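Local coordinates for protein phytase (Citrobacter braakii, PDB 3ZHC) that belongs to branch 2 of the histidine phosphatase superfamily, a family of alpha/beta enzymes built on a mixed central sheet flanked by helices, at residues S78-Y83 with V374-R379. The protein carries 2 engineered substitutions. Numbering follows the deposited sequence. Where two conformers were deposited one is given.
Sequences SELGQY and VYQTLR
Leu-80 of helix 71-90 reaches the terminal amide of Gln-376, just past the end of strand 366-375, and the two side chains run aslant of each other. The leucine meets the amide with its whole branched end. Leu-80 CD1 lies 3.6 Å from Gln-376 OE1. Leu-80 CG is 3.8 Å from Gln-376 CD. Leu-80 CD2 rests 3.9 Å from Gln-376 CG, on the aliphatic part of the glutamine. Gln-376 starts toward the helix, its CG beside the backbone N and opposite the carbonyl carbon (chi1 -72°), and a bend at chi2 (144°) sets the amide beside Leu-80. Gln-376 NE2 passes 3.8 Å from Glu-79 CB and donates a hydrogen bond to the backbone O of Leu-76, one turn back on the same helix. Glu-79 itself takes only its CB into the contact; the chain bends at chi2 (-63°) and carries the carboxylate away, where OE1 accepts a hydrogen bond from the backbone N of Leu-387.

On the strand side, Val-374 offers one methyl, CG1, to two helix residues. It lies 4.3 Å from Leu-80 CD2 and 4.3 Å from CE2 of Tyr-83, approaching that ring obliquely. These are loose apolar contacts, and Val-355 and Glu-353 of the adjoining strand also touch Val-374. Tyr-375, alternating with its neighbours, points its side chain away from the helix, and its OH is hydrogen-bonded to the backbone O of Pro-342.

The contact thus packs a helix against the exit of a strand of the central sheet. Between the two segments themselves the chemistry is van der Waals contact, while the buried glutamine nitrogen finds its acceptor on the preceding turn of the helix. That bond probably fixes the rotation of the amide, holding OE1 and CD against Leu-80.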
loop_
_atom_site.group_PDB
_atom_site.type_symbol
_atom_site.label_atom_id
_atom_site.label_comp_id
_atom_site.label_asym_id
_atom_site.label_seq_id
_atom_site.Cartn_x
_atom_site.Cartn_y
_atom_site.Cartn_z
ATOM N N SER B 78 -11.434 -15.337 -21.925
ATOM C CA SER B 78 -12.814 -15.545 -22.428
ATOM C C SER B 78 -13.835 -15.258 -21.323
ATOM O O SER B 78 -14.911 -14.771 -21.599
ATOM C CB SER B 78 -13.007 -16.959 -23.013
ATOM O OG SER B 78 -12.915 -17.961 -22.012
ATOM N N GLU B 79 -13.475 -15.567 -20.062
ATOM C CA GLU B 79 -14.331 -15.228 -18.910
ATOM C C GLU B 79 -14.514 -13.713 -18.775
ATOM O O GLU B 79 -15.608 -13.258 -18.458
ATOM C CB GLU B 79 -13.778 -15.799 -17.586
ATOM C CG GLU B 79 -13.940 -17.309 -17.432
ATOM C CD GLU B 79 -15.395 -17.758 -17.407
ATOM O OE1 GLU B 79 -16.290 -16.947 -17.068
ATOM O OE2 GLU B 79 -15.641 -18.922 -17.732
ATOM N N LEU B 80 -13.439 -12.942 -19.008
ATOM C CA LEU B 80 -13.539 -11.474 -19.031
ATOM C C LEU B 80 -14.382 -11.023 -20.232
ATOM O O LEU B 80 -15.213 -10.148 -20.093
ATOM C CB LEU B 80 -12.156 -10.794 -19.043
ATOM C CG LEU B 80 -11.336 -10.931 -17.758
ATOM C CD1 LEU B 80 -9.981 -10.333 -17.949
ATOM C CD2 LEU B 80 -12.060 -10.283 -16.540
ATOM N N GLY B 81 -14.153 -11.640 -21.398
ATOM C CA GLY B 81 -14.947 -11.356 -22.620
ATOM C C GLY B 81 -16.432 -11.584 -22.387
ATOM O O GLY B 81 -17.264 -10.776 -22.802
ATOM N N GLN B 82 -16.737 -12.692 -21.706
ATOM C CA GLN B 82 -18.101 -13.085 -21.328
ATOM C C GLN B 82 -18.702 -12.068 -20.366
ATOM O O GLN B 82 -19.820 -11.601 -20.590
ATOM C CB GLN B 82 -18.079 -14.524 -20.735
ATOM C CG GLN B 82 -19.317 -15.000 -19.982
ATOM C CD GLN B 82 -19.178 -16.474 -19.570
ATOM O OE1 GLN B 82 -19.193 -17.372 -20.435
ATOM N NE2 GLN B 82 -19.040 -16.733 -18.235
ATOM N N TYR B 83 -17.961 -11.726 -19.300
ATOM C CA TYR B 83 -18.412 -10.687 -18.331
ATOM C C TYR B 83 -18.652 -9.350 -19.037
ATOM O O TYR B 83 -19.679 -8.706 -18.803
ATOM C CB TYR B 83 -17.415 -10.511 -17.170
ATOM C CG TYR B 83 -17.619 -9.245 -16.336
ATOM C CD1 TYR B 83 -18.593 -9.188 -15.336
ATOM C CD2 TYR B 83 -16.825 -8.096 -16.551
ATOM C CE1 TYR B 83 -18.787 -8.013 -14.560
ATOM C CE2 TYR B 83 -17.014 -6.923 -15.782
ATOM C CZ TYR B 83 -18.003 -6.900 -14.789
ATOM O OH TYR B 83 -18.193 -5.763 -14.033
ATOM N N VAL B 374 -10.272 -3.425 -14.961
ATOM C CA VAL B 374 -11.031 -4.691 -14.840
ATOM C C VAL B 374 -10.039 -5.868 -14.876
ATOM O O VAL B 374 -9.184 -5.945 -15.768
ATOM C CB VAL B 374 -12.098 -4.817 -15.940
ATOM C CG1 VAL B 374 -12.812 -6.147 -15.859
ATOM C CG2 VAL B 374 -13.092 -3.675 -15.825
ATOM N N TYR B 375 -10.172 -6.773 -13.903
ATOM C CA TYR B 375 -9.232 -7.869 -13.696
ATOM C C TYR B 375 -9.886 -9.034 -12.951
ATOM O O TYR B 375 -11.011 -8.917 -12.478
ATOM C CB TYR B 375 -8.070 -7.360 -12.853
ATOM C CG TYR B 375 -8.476 -7.091 -11.400
ATOM C CD1 TYR B 375 -9.252 -5.951 -11.048
ATOM C CD2 TYR B 375 -8.108 -7.980 -10.378
ATOM C CE1 TYR B 375 -9.633 -5.719 -9.699
ATOM C CE2 TYR B 375 -8.482 -7.756 -9.033
ATOM C CZ TYR B 375 -9.237 -6.635 -8.701
ATOM O OH TYR B 375 -9.585 -6.437 -7.410
ATOM N N GLN B 376 -9.153 -10.145 -12.854
ATOM C CA GLN B 376 -9.547 -11.302 -12.053
ATOM C C GLN B 376 -8.624 -11.406 -10.892
ATOM O O GLN B 376 -7.397 -11.220 -11.050
ATOM C CB GLN B 376 -9.444 -12.581 -12.863
ATOM C CG GLN B 376 -10.540 -12.719 -13.934
ATOM C CD GLN B 376 -10.048 -13.373 -15.193
ATOM O OE1 GLN B 376 -9.044 -12.964 -15.739
ATOM N NE2 GLN B 376 -10.766 -14.388 -15.672
ATOM N N THR B 377 -9.174 -11.708 -9.708
ATOM C CA THR B 377 -8.345 -11.974 -8.535
ATOM C C THR B 377 -7.527 -13.241 -8.804
ATOM O O THR B 377 -7.889 -14.053 -9.676
ATOM C CB THR B 377 -9.169 -12.142 -7.234
ATOM O OG1 THR B 377 -10.110 -13.204 -7.381
ATOM C CG2 THR B 377 -9.921 -10.854 -6.894
ATOM N N LEU B 378 -6.432 -13.407 -8.074
ATOM C CA LEU B 378 -5.552 -14.577 -8.242
ATOM C C LEU B 378 -6.318 -15.886 -7.936
ATOM O O LEU B 378 -6.118 -16.898 -8.591
ATOM C CB LEU B 378 -4.283 -14.424 -7.371
ATOM C CG LEU B 378 -3.136 -15.440 -7.505
ATOM C CD1 LEU B 378 -2.704 -15.611 -8.962
ATOM C CD2 LEU B 378 -1.955 -15.027 -6.632
ATOM N N ARG B 379 -7.189 -15.823 -6.933
ATOM C CA ARG B 379 -8.106 -16.913 -6.570
ATOM C C ARG B 379 -9.025 -17.257 -7.750
ATOM O O ARG B 379 -9.204 -18.439 -8.081
ATOM C CB ARG B 379 -8.947 -16.482 -5.365
ATOM C CG ARG B 379 -9.777 -17.562 -4.666
ATOM C CD ARG B 379 -8.931 -18.474 -3.793
ATOM N NE ARG B 379 -8.472 -19.691 -4.484
ATOM C CZ ARG B 379 -7.527 -20.519 -4.020
ATOM N NH1 ARG B 379 -6.888 -20.287 -2.846
ATOM N NH2 ARG B 379 -7.204 -21.595 -4.732
#